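Local coordinates for protein BIFUNCTIONAL PROTEIN Proline utilization A (PutA) (Corynebacterium freiburgense, PDB 5UX5) that probably oxidises proline to glutamate in two steps, joining an FAD-dependent proline dehydrogenase and an NAD-dependent aldehyde dehydrogenase in a single chain, at residues N155-A160 with I397-V402; A137-L142 with N180-Y185; V130-G135 with V403-F408; R173-L178 with R214-L219. One frame throughout, in Å; residues are numbered along the deposited sequence.

Contact 1 (N155-A160 with I397-V402); sequences NLLGEA and ILYTPV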
loop_
_atom_site.group_PDB
_atom_site.type_symbol
_atom_site.label_atom_id
_atom_site.label_comp_id
_atom_site.label_asym_id
_atom_site.label_seq_id
_atom_site.Cartn_x
_atom_site.Cartn_y
_atom_site.Cartn_z
ATOM N N ASN A 155 14.183 -27.870 -5.706
ATOM C CA ASN A 155 13.457 -26.604 -5.708
ATOM C C ASN A 155 14.390 -25.511 -6.205
ATOM O O ASN A 155 15.457 -25.289 -5.620
ATOM C CB ASN A 155 12.940 -26.299 -4.288
ATOM C CG ASN A 155 12.116 -25.010 -4.187
ATOM O OD1 ASN A 155 12.326 -24.218 -3.277
ATOM N ND2 ASN A 155 11.169 -24.815 -5.093
ATOM N N LEU A 156 13.985 -24.819 -7.265
ATOM C CA LEU A 156 14.831 -23.810 -7.891
ATOM C C LEU A 156 14.594 -22.449 -7.235
ATOM O O LEU A 156 13.472 -21.925 -7.256
ATOM C CB LEU A 156 14.569 -23.749 -9.392
ATOM C CG LEU A 156 15.433 -22.703 -10.114
ATOM C CD1 LEU A 156 16.909 -23.066 -10.058
ATOM C CD2 LEU A 156 14.989 -22.519 -11.563
ATOM N N LEU A 157 15.638 -21.891 -6.633
ATOM C CA LEU A 157 15.593 -20.553 -6.062
ATOM C C LEU A 157 16.240 -19.545 -7.011
ATOM O O LEU A 157 16.899 -19.908 -7.989
ATOM C CB LEU A 157 16.289 -20.536 -4.700
ATOM C CG LEU A 157 15.777 -21.566 -3.683
ATOM C CD1 LEU A 157 16.629 -21.553 -2.400
ATOM C CD2 LEU A 157 14.294 -21.393 -3.373
ATOM N N GLY A 158 16.069 -18.260 -6.718
ATOM C CA GLY A 158 16.769 -17.280 -7.531
ATOM C C GLY A 158 16.235 -15.875 -7.344
ATOM O O GLY A 158 15.621 -15.561 -6.329
ATOM N N GLU A 159 16.535 -15.036 -8.342
ATOM C CA GLU A 159 16.164 -13.621 -8.360
ATOM C C GLU A 159 14.663 -13.451 -8.143
ATOM O O GLU A 159 13.857 -14.266 -8.597
ATOM C CB GLU A 159 16.586 -13.000 -9.709
ATOM C CG GLU A 159 17.131 -11.556 -9.704
ATOM C CD GLU A 159 17.663 -11.113 -11.083
ATOM O OE1 GLU A 159 17.229 -11.654 -12.132
ATOM O OE2 GLU A 159 18.532 -10.219 -11.126
ATOM N N ALA A 160 14.285 -12.370 -7.465
ATOM C CA ALA A 160 12.871 -12.112 -7.214
ATOM C C ALA A 160 12.108 -12.095 -8.529
ATOM O O ALA A 160 12.573 -11.534 -9.524
ATOM C CB ALA A 160 12.675 -10.778 -6.497
ATOM N N ILE A 397 11.607 -37.695 1.844
ATOM C CA ILE A 397 11.900 -36.828 0.709
ATOM C C ILE A 397 12.547 -35.560 1.230
ATOM O O ILE A 397 11.923 -34.791 1.974
ATOM C CB ILE A 397 10.636 -36.520 -0.096
ATOM C CG1 ILE A 397 9.928 -37.837 -0.429
ATOM C CG2 ILE A 397 11.002 -35.743 -1.346
ATOM C CD1 ILE A 397 8.476 -37.663 -0.778
ATOM N N LEU A 398 13.798 -35.347 0.842
ATOM C CA LEU A 398 14.596 -34.252 1.382
ATOM C C LEU A 398 14.497 -33.005 0.506
ATOM O O LEU A 398 14.764 -33.054 -0.704
ATOM C CB LEU A 398 16.055 -34.679 1.523
ATOM C CG LEU A 398 16.274 -35.780 2.558
ATOM C CD1 LEU A 398 17.755 -36.048 2.731
ATOM C CD2 LEU A 398 15.616 -35.413 3.882
ATOM N N TYR A 399 14.128 -31.887 1.129
ATOM C CA TYR A 399 14.096 -30.609 0.430
ATOM C C TYR A 399 15.500 -30.264 -0.046
ATOM O O TYR A 399 16.433 -30.196 0.750
ATOM C CB TYR A 399 13.543 -29.518 1.356
ATOM C CG TYR A 399 13.576 -28.136 0.740
ATOM C CD1 TYR A 399 12.609 -27.724 -0.172
ATOM C CD2 TYR A 399 14.589 -27.249 1.051
ATOM C CE1 TYR A 399 12.666 -26.458 -0.756
ATOM C CE2 TYR A 399 14.649 -25.991 0.472
ATOM C CZ TYR A 399 13.691 -25.602 -0.424
ATOM O OH TYR A 399 13.777 -24.339 -0.965
ATOM N N THR A 400 15.673 -30.104 -1.346
ATOM C CA THR A 400 16.991 -29.787 -1.896
ATOM C C THR A 400 16.927 -28.501 -2.712
ATOM O O THR A 400 16.412 -28.518 -3.849
ATOM C CB THR A 400 17.509 -30.950 -2.745
ATOM O OG1 THR A 400 17.601 -32.122 -1.931
ATOM C CG2 THR A 400 18.882 -30.650 -3.324
ATOM N N PRO A 401 17.461 -27.386 -2.199
ATOM C CA PRO A 401 17.421 -26.124 -2.947
ATOM C C PRO A 401 18.543 -26.067 -3.964
ATOM O O PRO A 401 19.686 -26.439 -3.686
ATOM C CB PRO A 401 17.626 -25.058 -1.865
ATOM C CG PRO A 401 18.337 -25.766 -0.747
ATOM C CD PRO A 401 18.314 -27.275 -1.008
ATOM N N VAL A 402 18.202 -25.615 -5.165
ATOM C CA VAL A 402 19.185 -25.421 -6.221
ATOM C C VAL A 402 18.981 -24.044 -6.846
ATOM O O VAL A 402 17.936 -23.401 -6.690
ATOM C CB VAL A 402 19.140 -26.539 -7.293
ATOM C CG1 VAL A 402 19.350 -27.890 -6.647
ATOM C CG2 VAL A 402 17.824 -26.524 -8.033
#
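Tyr399 donates a hydrogen bond to Asn155, OH 2.7 Å from OD1. The hydroxyl lies in the carbonyl plane of the amide, on a lone pair, and OD1 lies at the ring edge. The amide is turned 52° from the ring, and Asn155 CB sits 3.5 Å from Tyr399 CE1. With CG anti to the backbone N (chi1 -178°), Asn155 turns its amide across the neighbouring strand, where Tyr399, two residues before the bridge partner Pro401, reaches forward to meet it. The Tyr399 side chain is about 4 Å from the bound FAD and belongs to its pocket, so Asn155, in the second shell, probably helps to fix the hydroxyl. Asn155 is itself held from its other branch, ND2 giving a hydrogen bond to Ser187 O on the next strand. This is the seam of the proline dehydrogenase beta/alpha (TIM) barrel: strand 151-157 runs parallel to strand 396-403, the first barrel strand against the last. Three of its backbone bonds lie here. Asn155 N donates to Thr400 O at 3.0 Å, Val402 N to Asn155 O at 2.8 Å, and Leu157 N to Val402 O at 2.8 Å, the last nearly in line with the C=O bond. On the opposite face the side chains touch, Leu156 CD1 to Val402 CG2 at 4.1 Å, and Leu156 packs onto Arg173 and Thr174 of helix 164-178. Leu157 lies alongside Pro401, pointing the same way, with its CD1 3.7 Å from Pro401 CB; both rest on Leu415 of helix 408-421.

Contact 2 (A137-L142 with N180-Y185); sequences ALNKLL and NPRVDY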
loop_
_atom_site.group_PDB
_atom_site.type_symbol
_atom_site.label_atom_id
_atom_site.label_comp_id
_atom_site.label_asym_id
_atom_site.label_seq_id
_atom_site.Cartn_x
_atom_site.Cartn_y
_atom_site.Cartn_z
ATOM N N ALA A 137 27.732 -31.451 -8.486
ATOM C CA ALA A 137 27.470 -31.671 -7.065
ATOM C C ALA A 137 26.066 -32.211 -6.836
ATOM O O ALA A 137 25.865 -33.111 -6.009
ATOM C CB ALA A 137 27.657 -30.365 -6.299
ATOM N N LEU A 138 25.086 -31.678 -7.575
ATOM C CA LEU A 138 23.704 -32.119 -7.438
ATOM C C LEU A 138 23.537 -33.568 -7.901
ATOM O O LEU A 138 22.882 -34.378 -7.224
ATOM C CB LEU A 138 22.775 -31.186 -8.214
ATOM C CG LEU A 138 21.289 -31.583 -8.205
ATOM C CD1 LEU A 138 20.744 -31.578 -6.783
ATOM C CD2 LEU A 138 20.436 -30.675 -9.075
ATOM N N ASN A 139 24.111 -33.919 -9.064
ATOM C CA ASN A 139 23.932 -35.287 -9.540
ATOM C C ASN A 139 24.584 -36.282 -8.599
ATOM O O ASN A 139 24.070 -37.393 -8.423
ATOM C CB ASN A 139 24.494 -35.489 -10.953
ATOM C CG ASN A 139 23.621 -34.890 -12.039
ATOM O OD1 ASN A 139 22.390 -34.983 -12.000
ATOM N ND2 ASN A 139 24.259 -34.355 -13.064
ATOM N N LYS A 140 25.698 -35.895 -7.969
ATOM C CA LYS A 140 26.330 -36.763 -6.978
ATOM C C LYS A 140 25.436 -36.933 -5.754
ATOM O O LYS A 140 25.275 -38.052 -5.244
ATOM C CB LYS A 140 27.690 -36.173 -6.584
ATOM C CG LYS A 140 28.521 -36.947 -5.570
ATOM C CD LYS A 140 29.708 -36.087 -5.091
ATOM C CE LYS A 140 30.966 -36.908 -4.780
ATOM N NZ LYS A 140 30.881 -37.730 -3.531
ATOM N N LEU A 141 24.780 -35.846 -5.323
ATOM C CA LEU A 141 23.908 -35.929 -4.162
ATOM C C LEU A 141 22.647 -36.716 -4.475
ATOM O O LEU A 141 22.101 -37.373 -3.583
ATOM C CB LEU A 141 23.569 -34.533 -3.655
ATOM C CG LEU A 141 22.609 -34.434 -2.469
ATOM C CD1 LEU A 141 23.232 -35.007 -1.205
ATOM C CD2 LEU A 141 22.181 -32.983 -2.284
ATOM N N LEU A 142 22.165 -36.670 -5.722
ATOM C CA LEU A 142 21.021 -37.505 -6.086
ATOM C C LEU A 142 21.393 -38.986 -6.045
ATOM O O LEU A 142 20.626 -39.811 -5.532
ATOM C CB LEU A 142 20.482 -37.109 -7.466
ATOM C CG LEU A 142 19.710 -35.779 -7.595
ATOM C CD1 LEU A 142 20.017 -35.027 -8.890
ATOM C CD2 LEU A 142 18.209 -35.986 -7.438
ATOM N N ASN A 180 16.284 -34.201 -16.305
ATOM C CA ASN A 180 17.382 -34.974 -15.728
ATOM C C ASN A 180 16.838 -36.275 -15.147
ATOM O O ASN A 180 15.975 -36.234 -14.258
ATOM C CB ASN A 180 18.100 -34.155 -14.658
ATOM C CG ASN A 180 19.312 -34.863 -14.071
ATOM O OD1 ASN A 180 19.503 -36.062 -14.241
ATOM N ND2 ASN A 180 20.141 -34.107 -13.381
ATOM N N PRO A 181 17.287 -37.439 -15.621
ATOM C CA PRO A 181 16.683 -38.705 -15.160
ATOM C C PRO A 181 16.931 -39.022 -13.697
ATOM O O PRO A 181 16.159 -39.786 -13.122
ATOM C CB PRO A 181 17.336 -39.751 -16.060
ATOM C CG PRO A 181 18.650 -39.129 -16.415
ATOM C CD PRO A 181 18.384 -37.666 -16.564
ATOM N N ARG A 182 17.977 -38.485 -13.070
ATOM C CA ARG A 182 18.163 -38.761 -11.659
ATOM C C ARG A 182 17.136 -38.041 -10.800
ATOM O O ARG A 182 16.900 -38.467 -9.664
ATOM C CB ARG A 182 19.565 -38.352 -11.212
ATOM C CG ARG A 182 20.644 -38.559 -12.229
ATOM C CD ARG A 182 22.007 -38.147 -11.683
ATOM N NE ARG A 182 23.017 -37.974 -12.740
ATOM C CZ ARG A 182 24.149 -38.672 -12.826
ATOM N NH1 ARG A 182 24.428 -39.595 -11.912
ATOM N NH2 ARG A 182 25.005 -38.447 -13.829
ATOM N N VAL A 183 16.460 -37.032 -11.353
ATOM C CA VAL A 183 15.578 -36.154 -10.592
ATOM C C VAL A 183 14.178 -36.758 -10.575
ATOM O O VAL A 183 13.559 -36.946 -11.629
ATOM C CB VAL A 183 15.562 -34.734 -11.196
ATOM C CG1 VAL A 183 14.497 -33.854 -10.545
ATOM C CG2 VAL A 183 16.916 -34.081 -11.059
ATOM N N ASP A 184 13.657 -37.003 -9.362
ATOM C CA ASP A 184 12.344 -37.608 -9.155
ATOM C C ASP A 184 11.255 -36.603 -8.841
ATOM O O ASP A 184 10.075 -36.942 -8.943
ATOM C CB ASP A 184 12.338 -38.582 -7.965
ATOM C CG ASP A 184 13.418 -39.632 -8.026
ATOM O OD1 ASP A 184 13.736 -40.129 -9.122
ATOM O OD2 ASP A 184 13.921 -39.980 -6.930
ATOM N N TYR A 185 11.610 -35.404 -8.403
ATOM C CA TYR A 185 10.647 -34.568 -7.696
ATOM C C TYR A 185 11.088 -33.120 -7.809
ATOM O O TYR A 185 12.165 -32.763 -7.319
ATOM C CB TYR A 185 10.589 -35.018 -6.249
ATOM C CG TYR A 185 9.536 -34.439 -5.355
ATOM C CD1 TYR A 185 9.302 -33.063 -5.286
ATOM C CD2 TYR A 185 8.827 -35.265 -4.501
ATOM C CE1 TYR A 185 8.344 -32.535 -4.414
ATOM C CE2 TYR A 185 7.893 -34.748 -3.619
ATOM C CZ TYR A 185 7.647 -33.385 -3.580
ATOM O OH TYR A 185 6.706 -32.894 -2.702
#
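Leu142, on helix 136-147, faces Arg182 in the type I turn Asn180-Val183, their CA atoms 6.4 Å apart, and no backbone hydrogen bond joins the two segments. The polar link is between two amides. Asn180 ND2 donates to Asn139 OD1 at 2.8 Å, in the plane of both amides and on a lone pair of OD1, with the N-H pointing almost straight at it (169°). The two amide planes stand 76° apart, so the groups meet by their edges. The other branch of Asn180 serves its own loop: OD1 accepts from Arg182 N at 3.1 Å, an Asx turn, with the N-H above the carbonyl plane; together the two bonds help to set the amide's rotation. Arg182 reaches across Asn139 at about a right angle, its chain extended from CG to NE. Asn139 CB lies over one guanidinium face, toward the rim, 3.7 Å from CZ. NE also comes near OD1, but the angle is too poor for a hydrogen bond; the charge is met instead by Asp143, which forms a salt bridge with NH1. Beneath this polar cover Leu142 packs against the turn, CD1 touching Val183 CG2 at 3.9 Å and CD2 lying 3.6 Å from Arg182 O. Leu142 also rests on Leu152 of strand 151-157. This is the N-terminal end of the strands in a TIM barrel: the loop from helix 164-178 into strand 185-189 packs against helix 136-147, which precedes the first barrel strand.

Contact 3 (V130-G135 with V403-F408); sequences VLDAEG and VHAEDF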
loop_
_atom_site.group_PDB
_atom_site.type_symbol
_atom_site.label_atom_id
_atom_site.label_comp_id
_atom_site.label_asym_id
_atom_site.label_seq_id
_atom_site.Cartn_x
_atom_site.Cartn_y
_atom_site.Cartn_z
ATOM N N VAL A 130 22.897 -25.049 -0.677
ATOM C CA VAL A 130 22.355 -24.627 -1.969
ATOM C C VAL A 130 23.325 -25.040 -3.068
ATOM O O VAL A 130 24.525 -24.747 -2.990
ATOM C CB VAL A 130 22.105 -23.113 -2.001
ATOM C CG1 VAL A 130 21.672 -22.701 -3.394
ATOM C CG2 VAL A 130 21.067 -22.720 -0.969
ATOM N N LEU A 131 22.811 -25.720 -4.096
ATOM C CA LEU A 131 23.648 -26.346 -5.114
ATOM C C LEU A 131 23.360 -25.753 -6.485
ATOM O O LEU A 131 22.292 -25.180 -6.722
ATOM C CB LEU A 131 23.430 -27.866 -5.159
ATOM C CG LEU A 131 24.001 -28.685 -4.006
ATOM C CD1 LEU A 131 23.701 -30.151 -4.215
ATOM C CD2 LEU A 131 25.509 -28.446 -3.872
ATOM N N ASP A 132 24.327 -25.919 -7.394
ATOM C CA ASP A 132 24.188 -25.419 -8.759
ATOM C C ASP A 132 23.237 -26.325 -9.536
ATOM O O ASP A 132 23.479 -27.532 -9.652
ATOM C CB ASP A 132 25.557 -25.351 -9.441
ATOM C CG ASP A 132 25.565 -24.433 -10.673
ATOM O OD1 ASP A 132 24.707 -24.624 -11.568
ATOM O OD2 ASP A 132 26.416 -23.500 -10.723
ATOM N N ALA A 133 22.164 -25.735 -10.082
ATOM C CA ALA A 133 21.162 -26.503 -10.816
ATOM C C ALA A 133 21.768 -27.270 -11.988
ATOM O O ALA A 133 21.157 -28.225 -12.481
ATOM C CB ALA A 133 20.048 -25.572 -11.306
ATOM N N GLU A 134 22.964 -26.887 -12.423
ATOM C CA GLU A 134 23.638 -27.502 -13.554
ATOM C C GLU A 134 24.947 -28.196 -13.182
ATOM O O GLU A 134 25.533 -28.874 -14.036
ATOM C CB GLU A 134 23.902 -26.442 -14.637
ATOM C CG GLU A 134 22.642 -25.758 -15.139
ATOM C CD GLU A 134 22.934 -24.553 -16.003
ATOM O OE1 GLU A 134 24.114 -24.158 -16.102
ATOM O OE2 GLU A 134 21.979 -23.995 -16.587
ATOM N N GLY A 135 25.445 -27.998 -11.965
ATOM C CA GLY A 135 26.703 -28.585 -11.553
ATOM C C GLY A 135 26.616 -30.078 -11.279
ATOM O O GLY A 135 25.544 -30.678 -11.175
ATOM N N VAL A 403 20.007 -23.583 -7.560
ATOM C CA VAL A 403 20.023 -22.214 -8.043
ATOM C C VAL A 403 20.870 -22.095 -9.308
ATOM O O VAL A 403 21.753 -22.916 -9.579
ATOM C CB VAL A 403 20.542 -21.276 -6.927
ATOM C CG1 VAL A 403 22.052 -21.440 -6.731
ATOM C CG2 VAL A 403 20.148 -19.846 -7.206
ATOM N N HIS A 404 20.554 -21.080 -10.108
ATOM C CA HIS A 404 21.435 -20.632 -11.172
ATOM C C HIS A 404 22.624 -19.886 -10.566
ATOM O O HIS A 404 22.495 -19.215 -9.539
ATOM C CB HIS A 404 20.675 -19.731 -12.138
ATOM C CG HIS A 404 21.461 -19.360 -13.354
ATOM N ND1 HIS A 404 22.389 -18.340 -13.361
ATOM C CD2 HIS A 404 21.470 -19.889 -14.599
ATOM C CE1 HIS A 404 22.931 -18.253 -14.561
ATOM N NE2 HIS A 404 22.391 -19.181 -15.330
ATOM N N ALA A 405 23.791 -20.009 -11.211
ATOM C CA ALA A 405 25.054 -19.574 -10.602
ATOM C C ALA A 405 25.014 -18.129 -10.109
ATOM O O ALA A 405 25.407 -17.840 -8.973
ATOM C CB ALA A 405 26.201 -19.767 -11.593
ATOM N N GLU A 406 24.550 -17.200 -10.953
ATOM C CA GLU A 406 24.553 -15.788 -10.558
ATOM C C GLU A 406 23.630 -15.531 -9.381
ATOM O O GLU A 406 23.832 -14.574 -8.625
ATOM C CB GLU A 406 24.133 -14.892 -11.721
ATOM C CG GLU A 406 24.038 -15.599 -13.052
ATOM C CD GLU A 406 22.934 -15.037 -13.922
ATOM O OE1 GLU A 406 21.906 -14.589 -13.358
ATOM O OE2 GLU A 406 23.098 -15.031 -15.161
ATOM N N ASP A 407 22.606 -16.350 -9.216
ATOM C CA ASP A 407 21.599 -16.077 -8.211
ATOM C C ASP A 407 21.961 -16.664 -6.853
ATOM O O ASP A 407 21.126 -16.653 -5.945
ATOM C CB ASP A 407 20.240 -16.591 -8.695
ATOM C CG ASP A 407 19.820 -15.967 -10.028
ATOM O OD1 ASP A 407 20.430 -14.953 -10.448
ATOM O OD2 ASP A 407 18.869 -16.485 -10.653
ATOM N N PHE A 408 23.202 -17.122 -6.682
ATOM C CA PHE A 408 23.573 -17.866 -5.484
ATOM C C PHE A 408 23.371 -17.045 -4.206
ATOM O O PHE A 408 22.553 -17.403 -3.349
ATOM C CB PHE A 408 25.015 -18.335 -5.609
ATOM C CG PHE A 408 25.477 -19.132 -4.444
ATOM C CD1 PHE A 408 25.308 -20.512 -4.426
ATOM C CD2 PHE A 408 26.076 -18.506 -3.356
ATOM C CE1 PHE A 408 25.735 -21.256 -3.348
ATOM C CE2 PHE A 408 26.505 -19.239 -2.270
ATOM C CZ PHE A 408 26.335 -20.622 -2.262
#
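Val403 is gripped by its backbone from both ends. Its N donates to Leu131 O at 2.9 Å, and its O accepts from Ala133 N at 2.9 Å, with an N-H...O angle of 173°. These two bonds make a parallel bridge between Asp132 and Val403, by which the short strand 131-132 joins strand 396-403, the last strand of the TIM barrel, as an addition outside the closed ring of eight. A CA-H...O contact from Asp132 CA to Val403 O, 3.6 Å, falls between them. The apolar contact is made by two valines crossing at a slant: Val130 CG1 meets Val403 CG1 at 3.6 Å. Val130 also packs on Pro401 and Leu415, and Val403 on Ala411 of helix 408-421. At the start of that helix the ring of Phe408 turns an edge to Val130, CE1 lying 3.7 Å from the carbonyl O. The polar side chain of Asp132 shapes the first segment. A type I turn carries the chain from Asp132 to Gly135 and on toward helix 136-147. It is braced by an Asx turn in which Glu134 N donates to Asp132 OD1 at 3.0 Å, on the anti lone pair, while OD2 touches the methyl of Ala405.

Contact 4 (R173-L178 with R214-L219); sequences RTMELL and RPLYRL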
loop_
_atom_site.group_PDB
_atom_site.type_symbol
_atom_site.label_atom_id
_atom_site.label_comp_id
_atom_site.label_asym_id
_atom_site.label_seq_id
_atom_site.Cartn_x
_atom_site.Cartn_y
_atom_site.Cartn_z
ATOM N N ARG A 173 13.952 -23.389 -16.487
ATOM C CA ARG A 173 15.047 -24.044 -15.780
ATOM C C ARG A 173 14.557 -25.220 -14.937
ATOM O O ARG A 173 15.285 -26.214 -14.780
ATOM C CB ARG A 173 15.778 -23.025 -14.909
ATOM C CG ARG A 173 16.538 -21.980 -15.680
ATOM C CD ARG A 173 17.248 -20.983 -14.773
ATOM N NE ARG A 173 17.942 -19.986 -15.592
ATOM C CZ ARG A 173 18.268 -18.764 -15.193
ATOM N NH1 ARG A 173 17.966 -18.359 -13.966
ATOM N NH2 ARG A 173 18.883 -17.941 -16.033
ATOM N N THR A 174 13.337 -25.119 -14.385
ATOM C CA THR A 174 12.718 -26.260 -13.714
ATOM C C THR A 174 12.406 -27.362 -14.708
ATOM O O THR A 174 12.592 -28.549 -14.416
ATOM C CB THR A 174 11.452 -25.824 -12.996
ATOM O OG1 THR A 174 11.798 -24.965 -11.907
ATOM C CG2 THR A 174 10.692 -27.053 -12.451
ATOM N N MET A 175 11.951 -26.976 -15.900
ATOM C CA MET A 175 11.743 -27.936 -16.974
ATOM C C MET A 175 13.026 -28.676 -17.297
ATOM O O MET A 175 13.003 -29.890 -17.529
ATOM C CB MET A 175 11.226 -27.234 -18.227
ATOM C CG MET A 175 9.795 -26.748 -18.127
ATOM S SD MET A 175 9.266 -25.839 -19.590
ATOM C CE MET A 175 9.277 -27.075 -20.873
ATOM N N GLU A 176 14.165 -27.979 -17.285
ATOM C CA GLU A 176 15.429 -28.653 -17.589
ATOM C C GLU A 176 15.776 -29.708 -16.541
ATOM O O GLU A 176 16.273 -30.785 -16.888
ATOM C CB GLU A 176 16.560 -27.635 -17.724
ATOM C CG GLU A 176 16.453 -26.743 -18.962
ATOM C CD GLU A 176 16.356 -27.519 -20.279
ATOM O OE1 GLU A 176 17.008 -28.587 -20.423
ATOM O OE2 GLU A 176 15.618 -27.036 -21.175
ATOM N N LEU A 177 15.509 -29.427 -15.257
ATOM C CA LEU A 177 15.788 -30.402 -14.203
ATOM C C LEU A 177 14.893 -31.633 -14.327
ATOM O O LEU A 177 15.335 -32.759 -14.054
ATOM C CB LEU A 177 15.603 -29.755 -12.838
ATOM C CG LEU A 177 16.551 -28.646 -12.392
ATOM C CD1 LEU A 177 15.765 -27.763 -11.453
ATOM C CD2 LEU A 177 17.768 -29.184 -11.700
ATOM N N LEU A 178 13.632 -31.443 -14.736
ATOM C CA LEU A 178 12.730 -32.569 -14.970
ATOM C C LEU A 178 13.140 -33.398 -16.194
ATOM O O LEU A 178 12.672 -34.530 -16.348
ATOM C CB LEU A 178 11.298 -32.054 -15.114
ATOM C CG LEU A 178 10.172 -32.965 -14.644
ATOM C CD1 LEU A 178 10.447 -33.414 -13.229
ATOM C CD2 LEU A 178 8.866 -32.209 -14.710
ATOM N N ARG A 214 1.729 -26.510 -18.706
ATOM C CA ARG A 214 1.530 -27.760 -19.442
ATOM C C ARG A 214 2.817 -28.329 -20.043
ATOM O O ARG A 214 3.034 -29.543 -19.913
ATOM C CB ARG A 214 0.464 -27.563 -20.531
ATOM C CG ARG A 214 -0.961 -27.490 -20.025
ATOM C CD ARG A 214 -1.942 -27.285 -21.159
ATOM N NE ARG A 214 -3.271 -26.942 -20.675
ATOM C CZ ARG A 214 -3.807 -25.732 -20.809
ATOM N NH1 ARG A 214 -3.131 -24.783 -21.438
ATOM N NH2 ARG A 214 -5.013 -25.464 -20.319
ATOM N N PRO A 215 3.710 -27.553 -20.660
ATOM C CA PRO A 215 4.980 -28.162 -21.100
ATOM C C PRO A 215 5.728 -28.831 -19.969
ATOM O O PRO A 215 6.376 -29.859 -20.192
ATOM C CB PRO A 215 5.779 -26.985 -21.678
ATOM C CG PRO A 215 4.829 -25.863 -21.817
ATOM C CD PRO A 215 3.515 -26.197 -21.208
ATOM N N LEU A 216 5.661 -28.274 -18.754
ATOM C CA LEU A 216 6.366 -28.873 -17.621
ATOM C C LEU A 216 5.754 -30.213 -17.212
ATOM O O LEU A 216 6.478 -31.156 -16.874
ATOM C CB LEU A 216 6.356 -27.923 -16.431
ATOM C CG LEU A 216 6.952 -28.599 -15.201
ATOM C CD1 LEU A 216 8.466 -28.666 -15.344
ATOM C CD2 LEU A 216 6.525 -27.945 -13.909
ATOM N N TYR A 217 4.423 -30.305 -17.197
ATOM C CA TYR A 217 3.776 -31.549 -16.800
ATOM C C TYR A 217 3.902 -32.615 -17.882
ATOM O O TYR A 217 3.999 -33.802 -17.573
ATOM C CB TYR A 217 2.310 -31.283 -16.459
ATOM C CG TYR A 217 2.089 -30.602 -15.119
ATOM C CD1 TYR A 217 2.242 -29.218 -14.978
ATOM C CD2 TYR A 217 1.718 -31.336 -13.999
ATOM C CE1 TYR A 217 2.043 -28.594 -13.767
ATOM C CE2 TYR A 217 1.516 -30.724 -12.790
ATOM C CZ TYR A 217 1.677 -29.346 -12.675
ATOM O OH TYR A 217 1.475 -28.736 -11.457
ATOM N N ARG A 218 3.938 -32.208 -19.147
ATOM C CA ARG A 218 4.201 -33.152 -20.220
ATOM C C ARG A 218 5.547 -33.815 -20.027
ATOM O O ARG A 218 5.715 -35.001 -20.356
ATOM C CB ARG A 218 4.167 -32.428 -21.555
ATOM C CG ARG A 218 2.794 -32.155 -21.999
ATOM C CD ARG A 218 2.788 -31.326 -23.201
ATOM N NE ARG A 218 1.462 -30.774 -23.355
ATOM C CZ ARG A 218 1.231 -29.619 -23.946
ATOM N NH1 ARG A 218 2.260 -28.939 -24.432
ATOM N NH2 ARG A 218 -0.009 -29.145 -24.042
ATOM N N LEU A 219 6.543 -33.037 -19.568
ATOM C CA LEU A 219 7.862 -33.614 -19.338
ATOM C C LEU A 219 7.822 -34.727 -18.306
ATOM O O LEU A 219 8.578 -35.701 -18.422
ATOM C CB LEU A 219 8.857 -32.553 -18.897
ATOM C CG LEU A 219 9.328 -31.530 -19.924
ATOM C CD1 LEU A 219 10.431 -30.751 -19.266
ATOM C CD2 LEU A 219 9.828 -32.157 -21.213
#
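Met175 and Leu178 pack against Pro215, Leu216 and Leu219 in a helix-to-helix contact of apolar side chains, with no hydrogen bond across it. It joins two neighbours in the outer helical layer of the TIM barrel: helix 164-178, which follows strand 151-157, and helix 202-221, which comes after strand 185-189 and the short helix 190-193. As expected of successive barrel helices, the two segments run nearly parallel, their axes 9° apart in direction and 9.4 Å apart at closest approach. Leu216 carries the inner half of the contact. Its CG is anti to the backbone N (chi1 174°), which sends CD1 between two partners, 3.6 Å from Met175 CG and 3.6 Å from Leu178 CD2. The latter leucine crosses it at about a right angle. Thr174 CG2 adds a longer touch on the same methyl, 4.0 Å from Leu216 CD1, while its OG1 is bonded to Arg170 O in its own helix. Below this group lie the barrel strands: Leu178 and Leu216 share Ile229 of strand 228-232, and Thr174 and Leu178 share Val186 of strand 185-189. Farther from the barrel, Leu219 brings CD1 against Met175 CB at 3.8 Å, and its CB faces Leu178 CD2. On another side of helix 202-221, Arg214 and Arg218 form salt bridges with Glu252 and Glu254, respectively. Helix 202-221 is kinked near Pro215, whose ring nitrogen has no hydrogen to give to the preceding turn. The methionine chain bends at chi3 (66°) toward this proline, placing Met175 CE 3.6 Å from Pro215 CB.

Contact 1 is the most buried of the four and sits nearest the flavin; the others are partly buried and lie farther out. Contacts 1 and 3 use successive parts of strand 396-403, both relying on parallel backbone bonding, and Pro401 O probably accepts from Leu131 N between them. Contact 4 lies in the helical layer, made by apolar side chains, and its Leu177 touches Val402 of contact 1. Contact 2, nearer the surface, pairs amides and an arginine over a leucine-valine patch. Its helix, 136-147, also covers contacts 1 and 3, Leu138 touching Val402 and Leu141 touching Leu131, and Leu138 meets Leu177 of contact 4.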